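Local coordinates for DUF115 domain-containing protein (Magnetospirillum magneticum AMB-1, PDB 5MU5) that is a Maf-type glycosyltransferase involved in the formation of bacterial flagella, probably by transferring sugar to flagellin, at residues Glu118-Gly130 and Leu138-Glu151. Numbering follows the deposited sequence.
Sequences ESGGFHMVCLGLG and LLEQDNPAGIHIVE
Glu151 OE1 is gripped by two consecutive backbone N-H groups of the Gly128-Gly130 turn. Gly130 N meets it at 2.9 Å, nearly along the C-O axis, while Leu129 N, at 2.8 Å from OE1, comes from above the carboxylate plane. A bend at chi2 (49°) folds the Glu151 carboxylate back to this turn, and Tyr216 and the backbone N of Asn153 hold its other oxygen, OE2. Strands 123-127 and 146-150 lead here side by side and parallel, joined by a ladder that includes a bond from Val150 N to Cys126 O, 2.8 Å long and almost straight. At the far end Phe122 O accepts from both Ala145 N (2.7 Å) and Gly146 N. The Ala145 methyl sits over the centre of the Phe122 ring, a CH-pi contact with CB 3.6 Å from the centroid. On the sheet face carrying Val125, His123 ND1 and His148 NE2 share a hydrogen bond of 3.1 Å, edge to edge, with the ring planes 34° apart; His123 NE2 is bound to Cys203 O and His148 is held by Asn181. On the other face, Met124, with CG anti to its backbone N (chi1 167°), lays CB against the Pro144 ring and then bends at its end, SD lying 3.7 Å from Leu138 CB on helix 134-142. Beyond its methyl, the Asp142 carboxylate forms salt bridges with Arg79 and Arg211. The segments belong to a right-handed beta-alpha-beta unit, consistent with a Rossmann-like fold, in the Maf N-terminal domain. Donors on both oxygens fix the Glu151 carboxylate, tying strand 146-150 to the glycine-rich loop after strand 123-127.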
ATOM      1  N   GLU A 118      28.308 -11.989   5.745  1.00 65.24           N
ATOM      2  CA  GLU A 118      28.033 -11.865   7.162  1.00 67.47           C
ATOM      3  C   GLU A 118      26.581 -12.281   7.456  1.00 63.31           C
ATOM      4  O   GLU A 118      25.693 -12.120   6.626  1.00 62.26           O
ATOM      5  CB  GLU A 118      28.280 -10.407   7.597  1.00 71.97           C
ATOM      6  CG  GLU A 118      27.489  -9.360   6.785  1.00 76.54           C
ATOM      7  CD  GLU A 118      27.643  -7.925   7.279  1.00 82.26           C
ATOM      8  OE1 GLU A 118      28.598  -7.633   8.044  1.00 91.81           O
ATOM      9  OE2 GLU A 118      26.790  -7.082   6.898  1.00 83.54           O
ATOM     10  N   SER A 119      26.351 -12.844   8.632  1.00 64.73           N
ATOM     11  CA  SER A 119      24.992 -13.095   9.105  1.00 63.45           C
ATOM     12  C   SER A 119      24.457 -11.757   9.577  1.00 62.20           C
ATOM     13  O   SER A 119      25.227 -10.910  10.019  1.00 69.93           O
ATOM     14  CB  SER A 119      24.964 -14.092  10.269  1.00 63.94           C
ATOM     15  OG  SER A 119      25.030 -15.420   9.795  1.00 69.53           O
ATOM     16  N   GLY A 120      23.149 -11.567   9.497  1.00 54.14           N
ATOM     17  CA  GLY A 120      22.545 -10.314   9.937  1.00 51.17           C
ATOM     18  C   GLY A 120      21.098 -10.176   9.500  1.00 49.01           C
ATOM     19  O   GLY A 120      20.325 -11.134   9.584  1.00 48.55           O
ATOM     20  N   GLY A 121      20.728  -8.993   9.026  1.00 46.18           N
ATOM     21  CA  GLY A 121      19.355  -8.722   8.605  1.00 43.71           C
ATOM     22  C   GLY A 121      18.494  -8.211   9.753  1.00 43.44           C
ATOM     23  O   GLY A 121      18.611  -8.681  10.910  1.00 42.74           O
ATOM     24  N   PHE A 122      17.633  -7.249   9.428  1.00 39.30           N
ATOM     25  CA  PHE A 122      16.787  -6.595  10.405  1.00 39.42           C
ATOM     26  C   PHE A 122      15.735  -7.541  10.939  1.00 39.79           C
ATOM     27  O   PHE A 122      15.540  -7.620  12.151  1.00 40.29           O
ATOM     28  CB  PHE A 122      16.097  -5.392   9.779  1.00 38.74           C
ATOM     29  CG  PHE A 122      15.352  -4.542  10.759  1.00 37.87           C
ATOM     30  CD1 PHE A 122      14.085  -4.897  11.182  1.00 39.94           C
ATOM     31  CD2 PHE A 122      15.913  -3.377  11.245  1.00 39.10           C
ATOM     32  CE1 PHE A 122      13.384  -4.117  12.090  1.00 41.20           C
ATOM     33  CE2 PHE A 122      15.220  -2.581  12.139  1.00 41.09           C
ATOM     34  CZ  PHE A 122      13.957  -2.956  12.575  1.00 41.51           C
ATOM     35  N   HIS A 123      15.080  -8.262  10.020  1.00 39.15           N
ATOM     36  CA  HIS A 123      13.967  -9.144  10.348  1.00 36.14           C
ATOM     37  C   HIS A 123      14.365 -10.596  10.352  1.00 37.39           C
ATOM     38  O   HIS A 123      15.237 -11.026   9.599  1.00 40.26           O
ATOM     39  CB  HIS A 123      12.856  -8.985   9.322  1.00 35.71           C
ATOM     40  CG  HIS A 123      12.254  -7.617   9.278  1.00 34.71           C
ATOM     41  ND1 HIS A 123      11.326  -7.201  10.205  1.00 35.39           N
ATOM     42  CD2 HIS A 123      12.400  -6.591   8.406  1.00 34.20           C
ATOM     43  CE1 HIS A 123      10.926  -5.978   9.911  1.00 36.89           C
ATOM     44  NE2 HIS A 123      11.574  -5.579   8.829  1.00 35.33           N
ATOM     45  N   MET A 124      13.715 -11.350  11.220  1.00 38.01           N
ATOM     46  CA  MET A 124      13.838 -12.796  11.260  1.00 41.93           C
ATOM     47  C   MET A 124      12.441 -13.365  11.261  1.00 40.22           C
ATOM     48  O   MET A 124      11.603 -12.955  12.076  1.00 39.21           O
ATOM     49  CB  MET A 124      14.513 -13.252  12.529  1.00 46.56           C
ATOM     50  CG  MET A 124      14.361 -14.743  12.734  1.00 54.15           C
ATOM     51  SD  MET A 124      15.573 -15.363  13.882  1.00 69.23           S
ATOM     52  CE  MET A 124      17.042 -15.182  12.853  1.00 68.57           C
ATOM     53  N   VAL A 125      12.191 -14.313  10.369  1.00 38.55           N
ATOM     54  CA  VAL A 125      10.877 -14.952  10.271  1.00 38.70           C
ATOM     55  C   VAL A 125      10.959 -16.456  10.539  1.00 38.55           C
ATOM     56  O   VAL A 125      11.623 -17.183   9.821  1.00 42.38           O
ATOM     57  CB  VAL A 125      10.264 -14.730   8.888  1.00 39.78           C
ATOM     58  CG1 VAL A 125       8.926 -15.452   8.788  1.00 43.41           C
ATOM     59  CG2 VAL A 125      10.085 -13.251   8.604  1.00 39.29           C
ATOM     60  N   CYS A 126      10.281 -16.921  11.571  1.00 40.53           N
ATOM     61  CA  CYS A 126      10.254 -18.341  11.903  1.00 45.37           C
ATOM     62  C   CYS A 126       8.904 -18.910  11.573  1.00 44.05           C
ATOM     63  O   CYS A 126       7.880 -18.492  12.124  1.00 43.87           O
ATOM     64  CB  CYS A 126      10.508 -18.567  13.381  1.00 49.83           C
ATOM     65  SG  CYS A 126      12.069 -17.866  13.895  1.00 63.32           S
ATOM     66  N   LEU A 127       8.900 -19.858  10.652  1.00 42.66           N
ATOM     67  CA  LEU A 127       7.676 -20.494  10.252  1.00 45.19           C
ATOM     68  C   LEU A 127       7.680 -21.747  11.072  1.00 43.00           C
ATOM     69  O   LEU A 127       8.391 -22.704  10.772  1.00 42.58           O
ATOM     70  CB  LEU A 127       7.703 -20.773   8.761  1.00 48.14           C
ATOM     71  CG  LEU A 127       7.943 -19.435   8.070  1.00 50.59           C
ATOM     72  CD1 LEU A 127       8.926 -19.601   6.929  1.00 57.11           C
ATOM     73  CD2 LEU A 127       6.626 -18.827   7.651  1.00 50.94           C
ATOM     74  N   GLY A 128       6.923 -21.702  12.153  1.00 40.52           N
ATOM     75  CA  GLY A 128       6.934 -22.761  13.134  1.00 43.04           C
ATOM     76  C   GLY A 128       7.826 -22.350  14.299  1.00 43.86           C
ATOM     77  O   GLY A 128       8.831 -21.637  14.128  1.00 45.21           O
ATOM     78  N   LEU A 129       7.415 -22.763  15.492  1.00 42.47           N
ATOM     79  CA  LEU A 129       8.193 -22.573  16.701  1.00 42.67           C
ATOM     80  C   LEU A 129       8.592 -23.940  17.221  1.00 43.59           C
ATOM     81  O   LEU A 129       9.758 -24.179  17.521  1.00 41.47           O
ATOM     82  CB  LEU A 129       7.375 -21.830  17.759  1.00 42.19           C
ATOM     83  CG  LEU A 129       8.006 -21.649  19.143  1.00 42.17           C
ATOM     84  CD1 LEU A 129       9.187 -20.707  19.076  1.00 40.92           C
ATOM     85  CD2 LEU A 129       6.974 -21.110  20.101  1.00 43.75           C
ATOM     86  N   GLY A 130       7.618 -24.841  17.321  1.00 43.54           N
ATOM     87  CA  GLY A 130       7.865 -26.109  17.957  1.00 45.76           C
ATOM     88  C   GLY A 130       8.168 -25.765  19.401  1.00 45.34           C
ATOM     89  O   GLY A 130       7.483 -24.916  19.976  1.00 43.97           O
ATOM     90  N   LEU A 138      19.601 -18.994  16.189  1.00 44.17           N
ATOM     91  CA  LEU A 138      19.261 -18.011  15.153  1.00 45.40           C
ATOM     92  C   LEU A 138      19.446 -16.572  15.665  1.00 44.10           C
ATOM     93  O   LEU A 138      19.918 -15.703  14.947  1.00 42.29           O
ATOM     94  CB  LEU A 138      17.809 -18.211  14.669  1.00 45.56           C
ATOM     95  CG  LEU A 138      17.429 -19.548  14.008  1.00 46.70           C
ATOM     96  CD1 LEU A 138      15.915 -19.661  13.795  1.00 47.98           C
ATOM     97  CD2 LEU A 138      18.138 -19.694  12.685  1.00 46.98           C
ATOM     98  N   LEU A 139      19.092 -16.341  16.923  1.00 45.50           N
ATOM     99  CA  LEU A 139      19.224 -15.020  17.536  1.00 46.03           C
ATOM    100  C   LEU A 139      20.667 -14.605  17.678  1.00 46.86           C
ATOM    101  O   LEU A 139      21.024 -13.468  17.365  1.00 44.17           O
ATOM    102  CB  LEU A 139      18.532 -14.990  18.903  1.00 46.34           C
ATOM    103  CG  LEU A 139      17.013 -15.191  18.795  1.00 47.69           C
ATOM    104  CD1 LEU A 139      16.385 -15.347  20.175  1.00 49.45           C
ATOM    105  CD2 LEU A 139      16.337 -14.076  18.007  1.00 46.67           C
ATOM    106  N   GLU A 140      21.502 -15.538  18.122  1.00 49.55           N
ATOM    107  CA  GLU A 140      22.932 -15.280  18.266  1.00 55.34           C
ATOM    108  C   GLU A 140      23.603 -15.003  16.911  1.00 53.64           C
ATOM    109  O   GLU A 140      24.486 -14.167  16.820  1.00 51.99           O
ATOM    110  CB  GLU A 140      23.614 -16.460  18.986  1.00 61.80           C
ATOM    111  CG  GLU A 140      25.029 -16.170  19.475  1.00 69.63           C
ATOM    112  CD  GLU A 140      26.071 -16.173  18.363  1.00 78.08           C
ATOM    113  OE1 GLU A 140      25.956 -16.977  17.401  1.00 84.17           O
ATOM    114  OE2 GLU A 140      27.023 -15.368  18.455  1.00 87.09           O
ATOM    115  N   GLN A 141      23.170 -15.695  15.859  1.00 52.70           N
ATOM    116  CA  GLN A 141      23.745 -15.502  14.537  1.00 49.85           C
ATOM    117  C   GLN A 141      23.378 -14.149  13.943  1.00 49.66           C
ATOM    118  O   GLN A 141      24.245 -13.409  13.501  1.00 49.99           O
ATOM    119  CB  GLN A 141      23.282 -16.607  13.582  1.00 50.25           C
ATOM    120  CG  GLN A 141      23.827 -18.003  13.898  1.00 49.72           C
ATOM    121  CD  GLN A 141      23.127 -19.094  13.104  1.00 48.96           C
ATOM    122  OE1 GLN A 141      21.987 -18.927  12.687  1.00 48.66           O
ATOM    123  NE2 GLN A 141      23.799 -20.214  12.896  1.00 50.42           N
ATOM    124  N   ASP A 142      22.093 -13.818  13.954  1.00 50.29           N
ATOM    125  CA  ASP A 142      21.597 -12.636  13.247  1.00 50.18           C
ATOM    126  C   ASP A 142      21.317 -11.396  14.082  1.00 49.18           C
ATOM    127  O   ASP A 142      21.305 -10.292  13.543  1.00 47.10           O
ATOM    128  CB  ASP A 142      20.319 -13.002  12.494  1.00 52.79           C
ATOM    129  CG  ASP A 142      20.558 -14.029  11.402  1.00 54.95           C
ATOM    130  OD1 ASP A 142      21.574 -13.929  10.682  1.00 61.79           O
ATOM    131  OD2 ASP A 142      19.725 -14.934  11.250  1.00 57.01           O
ATOM    132  N   ASN A 143      21.068 -11.568  15.377  1.00 48.83           N
ATOM    133  CA  ASN A 143      20.662 -10.461  16.241  1.00 45.87           C
ATOM    134  C   ASN A 143      19.592  -9.563  15.566  1.00 43.13           C
ATOM    135  O   ASN A 143      19.790  -8.364  15.363  1.00 39.03           O
ATOM    136  CB  ASN A 143      21.888  -9.672  16.655  1.00 47.98           C
ATOM    137  CG  ASN A 143      21.587  -8.652  17.735  1.00 53.14           C
ATOM    138  OD1 ASN A 143      20.931  -8.954  18.745  1.00 54.82           O
ATOM    139  ND2 ASN A 143      22.075  -7.429  17.540  1.00 54.64           N
ATOM    140  N   PRO A 144      18.456 -10.165  15.179  1.00 39.66           N
ATOM    141  CA  PRO A 144      17.442  -9.417  14.471  1.00 39.25           C
ATOM    142  C   PRO A 144      16.779  -8.367  15.358  1.00 38.26           C
ATOM    143  O   PRO A 144      16.782  -8.499  16.559  1.00 36.85           O
ATOM    144  CB  PRO A 144      16.434 -10.499  14.070  1.00 40.15           C
ATOM    145  CG  PRO A 144      16.575 -11.534  15.135  1.00 40.23           C
ATOM    146  CD  PRO A 144      18.048 -11.557  15.410  1.00 40.84           C
ATOM    147  N   ALA A 145      16.259  -7.312  14.752  1.00 36.56           N
ATOM    148  CA  ALA A 145      15.545  -6.281  15.471  1.00 35.33           C
ATOM    149  C   ALA A 145      14.045  -6.591  15.452  1.00 34.38           C
ATOM    150  O   ALA A 145      13.334  -6.151  16.326  1.00 35.14           O
ATOM    151  CB  ALA A 145      15.796  -4.941  14.815  1.00 35.79           C
ATOM    152  N   GLY A 146      13.585  -7.298  14.416  1.00 33.67           N
ATOM    153  CA  GLY A 146      12.185  -7.680  14.231  1.00 33.60           C
ATOM    154  C   GLY A 146      12.108  -9.198  14.166  1.00 35.41           C
ATOM    155  O   GLY A 146      12.822  -9.831  13.389  1.00 33.45           O
ATOM    156  N   ILE A 147      11.281  -9.789  15.030  1.00 36.45           N
ATOM    157  CA  ILE A 147      11.198 -11.240  15.153  1.00 35.64           C
ATOM    158  C   ILE A 147       9.741 -11.605  15.030  1.00 36.75           C
ATOM    159  O   ILE A 147       8.886 -11.122  15.782  1.00 36.70           O
ATOM    160  CB  ILE A 147      11.755 -11.719  16.501  1.00 37.28           C
ATOM    161  CG1 ILE A 147      13.215 -11.265  16.646  1.00 36.38           C
ATOM    162  CG2 ILE A 147      11.642 -13.241  16.612  1.00 37.63           C
ATOM    163  CD1 ILE A 147      13.812 -11.581  18.002  1.00 37.71           C
ATOM    164  N   HIS A 148       9.468 -12.470  14.067  1.00 37.79           N
ATOM    165  CA  HIS A 148       8.115 -12.819  13.694  1.00 36.45           C
ATOM    166  C   HIS A 148       8.002 -14.331  13.676  1.00 36.03           C
ATOM    167  O   HIS A 148       8.669 -15.032  12.910  1.00 34.78           O
ATOM    168  CB  HIS A 148       7.828 -12.224  12.328  1.00 35.41           C
ATOM    169  CG  HIS A 148       8.292 -10.813  12.199  1.00 35.55           C
ATOM    170  ND1 HIS A 148       7.638  -9.769  12.808  1.00 37.79           N
ATOM    171  CD2 HIS A 148       9.356 -10.271  11.564  1.00 35.02           C
ATOM    172  CE1 HIS A 148       8.268  -8.640  12.544  1.00 35.76           C
ATOM    173  NE2 HIS A 148       9.324  -8.922  11.804  1.00 33.97           N
ATOM    174  N   ILE A 149       7.140 -14.835  14.528  1.00 35.96           N
ATOM    175  CA  ILE A 149       7.027 -16.252  14.691  1.00 36.56           C
ATOM    176  C   ILE A 149       5.621 -16.652  14.330  1.00 36.08           C
ATOM    177  O   ILE A 149       4.662 -16.122  14.849  1.00 36.38           O
ATOM    178  CB  ILE A 149       7.348 -16.635  16.137  1.00 38.29           C
ATOM    179  CG1 ILE A 149       8.775 -16.178  16.472  1.00 38.79           C
ATOM    180  CG2 ILE A 149       7.170 -18.134  16.333  1.00 38.96           C
ATOM    181  CD1 ILE A 149       9.147 -16.289  17.937  1.00 41.28           C
ATOM    182  N   VAL A 150       5.519 -17.599  13.413  1.00 37.06           N
ATOM    183  CA  VAL A 150       4.252 -18.125  13.022  1.00 36.52           C
ATOM    184  C   VAL A 150       4.186 -19.482  13.666  1.00 35.94           C
ATOM    185  O   VAL A 150       5.095 -20.273  13.496  1.00 36.34           O
ATOM    186  CB  VAL A 150       4.177 -18.282  11.502  1.00 36.82           C
ATOM    187  CG1 VAL A 150       2.852 -18.898  11.091  1.00 37.72           C
ATOM    188  CG2 VAL A 150       4.389 -16.938  10.843  1.00 37.46           C
ATOM    189  N   GLU A 151       3.136 -19.745  14.434  1.00 37.04           N
ATOM    190  CA  GLU A 151       2.984 -21.063  15.041  1.00 38.37           C
ATOM    191  C   GLU A 151       1.531 -21.429  14.996  1.00 40.63           C
ATOM    192  O   GLU A 151       0.747 -20.919  15.794  1.00 43.86           O
ATOM    193  CB  GLU A 151       3.500 -21.074  16.463  1.00 41.02           C
ATOM    194  CG  GLU A 151       3.300 -22.412  17.165  1.00 42.67           C
ATOM    195  CD  GLU A 151       3.785 -23.590  16.335  1.00 41.12           C
ATOM    196  OE1 GLU A 151       4.988 -23.916  16.384  1.00 40.64           O
ATOM    197  OE2 GLU A 151       2.950 -24.213  15.661  1.00 40.42           O
TER
HETATM  198  O   HOH W   1      20.648  -8.136  12.231  1.00 47.21           O